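Local atomic coordinates of RNA-binding protein HI_1333 (Haemophilus influenzae, PDB entry 1JO0), a protein that probably binds RNA through a CRM (CRS1/YhbY) domain, though its precise cellular role is not established. Residues A35-A40 with N64-E69. Numbering follows the deposited sequence.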
loop_
_atom_site.group_PDB
_atom_site.type_symbol
_atom_site.label_atom_id
_atom_site.label_comp_id
_atom_site.label_asym_id
_atom_site.label_seq_id
_atom_site.Cartn_x
_atom_site.Cartn_y
_atom_site.Cartn_z
ATOM N N ALA A 35 -3.136 -3.483 11.622
ATOM C CA ALA A 35 -4.238 -2.566 11.940
ATOM C C ALA A 35 -3.964 -1.168 11.438
ATOM O O ALA A 35 -4.896 -0.473 11.012
ATOM C CB ALA A 35 -4.484 -2.623 13.449
ATOM N N GLU A 36 -2.741 -0.712 11.477
ATOM C CA GLU A 36 -2.384 0.621 10.992
ATOM C C GLU A 36 -2.606 0.644 9.479
ATOM O O GLU A 36 -3.117 1.632 8.980
ATOM C CB GLU A 36 -0.956 0.999 11.308
ATOM C CG GLU A 36 -0.573 1.298 12.773
ATOM C CD GLU A 36 0.927 1.563 12.798
ATOM O OE1 GLU A 36 1.706 0.813 13.412
ATOM O OE2 GLU A 36 1.333 2.562 12.155
ATOM N N ILE A 37 -2.248 -0.426 8.782
ATOM C CA ILE A 37 -2.439 -0.462 7.323
ATOM C C ILE A 37 -3.919 -0.479 7.019
ATOM O O ILE A 37 -4.376 0.256 6.117
ATOM C CB ILE A 37 -1.681 -1.644 6.706
ATOM C CG1 ILE A 37 -0.160 -1.443 6.868
ATOM C CG2 ILE A 37 -2.026 -1.812 5.252
ATOM C CD1 ILE A 37 0.659 -2.680 6.524
ATOM N N GLU A 38 -4.703 -1.262 7.707
ATOM C CA GLU A 38 -6.153 -1.240 7.481
ATOM C C GLU A 38 -6.762 0.139 7.698
ATOM O O GLU A 38 -7.559 0.598 6.917
ATOM C CB GLU A 38 -6.845 -2.176 8.462
ATOM C CG GLU A 38 -6.917 -3.568 7.975
ATOM C CD GLU A 38 -7.879 -3.779 6.799
ATOM O OE1 GLU A 38 -7.592 -4.700 6.031
ATOM O OE2 GLU A 38 -8.898 -3.084 6.632
ATOM N N ASN A 39 -6.363 0.786 8.787
ATOM C CA ASN A 39 -6.848 2.100 9.131
ATOM C C ASN A 39 -6.526 3.063 8.004
ATOM O O ASN A 39 -7.311 3.893 7.572
ATOM C CB ASN A 39 -6.248 2.539 10.455
ATOM C CG ASN A 39 -6.746 3.913 10.864
ATOM O OD1 ASN A 39 -7.943 4.156 11.035
ATOM N ND2 ASN A 39 -5.810 4.825 11.042
ATOM N N ALA A 40 -5.285 3.018 7.540
ATOM C CA ALA A 40 -4.802 3.909 6.499
ATOM C C ALA A 40 -5.524 3.690 5.177
ATOM O O ALA A 40 -5.937 4.618 4.491
ATOM C CB ALA A 40 -3.294 3.721 6.364
ATOM N N ASN A 64 3.314 -9.915 0.217
ATOM C CA ASN A 64 2.327 -10.967 0.008
ATOM C C ASN A 64 1.331 -11.031 1.148
ATOM O O ASN A 64 0.133 -11.246 0.919
ATOM C CB ASN A 64 3.037 -12.310 -0.171
ATOM C CG ASN A 64 3.782 -12.422 -1.483
ATOM O OD1 ASN A 64 3.682 -11.546 -2.322
ATOM N ND2 ASN A 64 4.539 -13.512 -1.648
ATOM N N ALA A 65 1.827 -10.870 2.369
ATOM C CA ALA A 65 0.946 -10.940 3.526
ATOM C C ALA A 65 -0.027 -9.756 3.551
ATOM O O ALA A 65 -1.202 -9.891 3.877
ATOM C CB ALA A 65 1.740 -10.959 4.809
ATOM N N ILE A 66 0.479 -8.564 3.267
ATOM C CA ILE A 66 -0.357 -7.356 3.257
ATOM C C ILE A 66 -1.465 -7.557 2.227
ATOM O O ILE A 66 -2.634 -7.310 2.488
ATOM C CB ILE A 66 0.439 -6.064 3.014
ATOM C CG1 ILE A 66 1.440 -5.775 4.136
ATOM C CG2 ILE A 66 -0.497 -4.892 2.736
ATOM C CD1 ILE A 66 2.425 -4.697 3.879
ATOM N N VAL A 67 -1.126 -7.959 1.000
ATOM C CA VAL A 67 -2.148 -8.101 -0.031
ATOM C C VAL A 67 -3.131 -9.169 0.380
ATOM O O VAL A 67 -4.343 -9.032 0.192
ATOM C CB VAL A 67 -1.461 -8.414 -1.374
ATOM C CG1 VAL A 67 -2.454 -8.882 -2.397
ATOM C CG2 VAL A 67 -0.697 -7.161 -1.854
ATOM N N ARG A 68 -2.696 -10.291 0.936
ATOM C CA ARG A 68 -3.608 -11.349 1.331
ATOM C C ARG A 68 -4.600 -10.861 2.365
ATOM O O ARG A 68 -5.779 -11.112 2.275
ATOM C CB ARG A 68 -2.828 -12.520 1.939
ATOM C CG ARG A 68 -3.721 -13.702 2.290
ATOM C CD ARG A 68 -2.928 -14.910 2.760
ATOM N NE ARG A 68 -3.806 -15.954 3.290
ATOM C CZ ARG A 68 -3.963 -16.351 4.532
ATOM N NH1 ARG A 68 -3.294 -15.833 5.551
ATOM N NH2 ARG A 68 -4.824 -17.327 4.786
ATOM N N GLU A 69 -4.111 -10.178 3.389
ATOM C CA GLU A 69 -4.967 -9.763 4.504
ATOM C C GLU A 69 -5.901 -8.614 4.156
ATOM O O GLU A 69 -7.054 -8.611 4.639
ATOM C CB GLU A 69 -4.055 -9.303 5.650
ATOM C CG GLU A 69 -3.162 -10.410 6.204
ATOM C CD GLU A 69 -3.975 -11.223 7.194
ATOM O OE1 GLU A 69 -5.212 -11.251 7.141
ATOM O OE2 GLU A 69 -3.289 -11.872 7.983
HETATM O O HOH W 1 -6.606 -6.703 7.030
#
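Ile37 on helix 31-44 and Ile66 on helix 56-70 meet through the ends of their side chains, which cross at roughly a right angle. The CB of Ile37 points toward helix 56-70 but stays back from it, 5.3 Å from CG2 of Ile66. From there the chain forks. The CG2 branch of Ile37 approaches the CG2 of Ile66 to 4.3 Å, a loose methyl-to-methyl contact. On the other branch, CG1 lies anti to the carbonyl carbon (chi1 -66°) and is still 5.1 Å from CD1 of Ile66; with chi2 extended at 169°, it carries CD1 outward into the closest approach between residues 35-40 and 64-69. This methyl lies 3.8 Å from CD1 of Ile66 and 4.0 Å from its CG1, so it sits against the outer part of that branch. Leu29 touches both isoleucines and adds to this apolar cluster.

Nearer the surface, the bent chain of Glu38 turns OE1 toward the Glu69 carbonyl, leaving 4.2 Å between OE1 and Glu69 O. A water lies between these two oxygens, but its bonding there is doubtful; Glu69 O also receives a weak bond from Lys71. OE2 of Glu38 forms a salt bridge with Arg86, anchoring the carboxylate.

Beneath the helices lies the sheet: Ile37 rests on Val22, and Ile66 on Leu82 and Leu84. Each helix is the connection of a beta-alpha-beta crossover, between strands 22-24 and 46-51 and between 46-51 and 73-78, and their meeting on one sheet face belongs to the alpha/beta fold of the CRM domain.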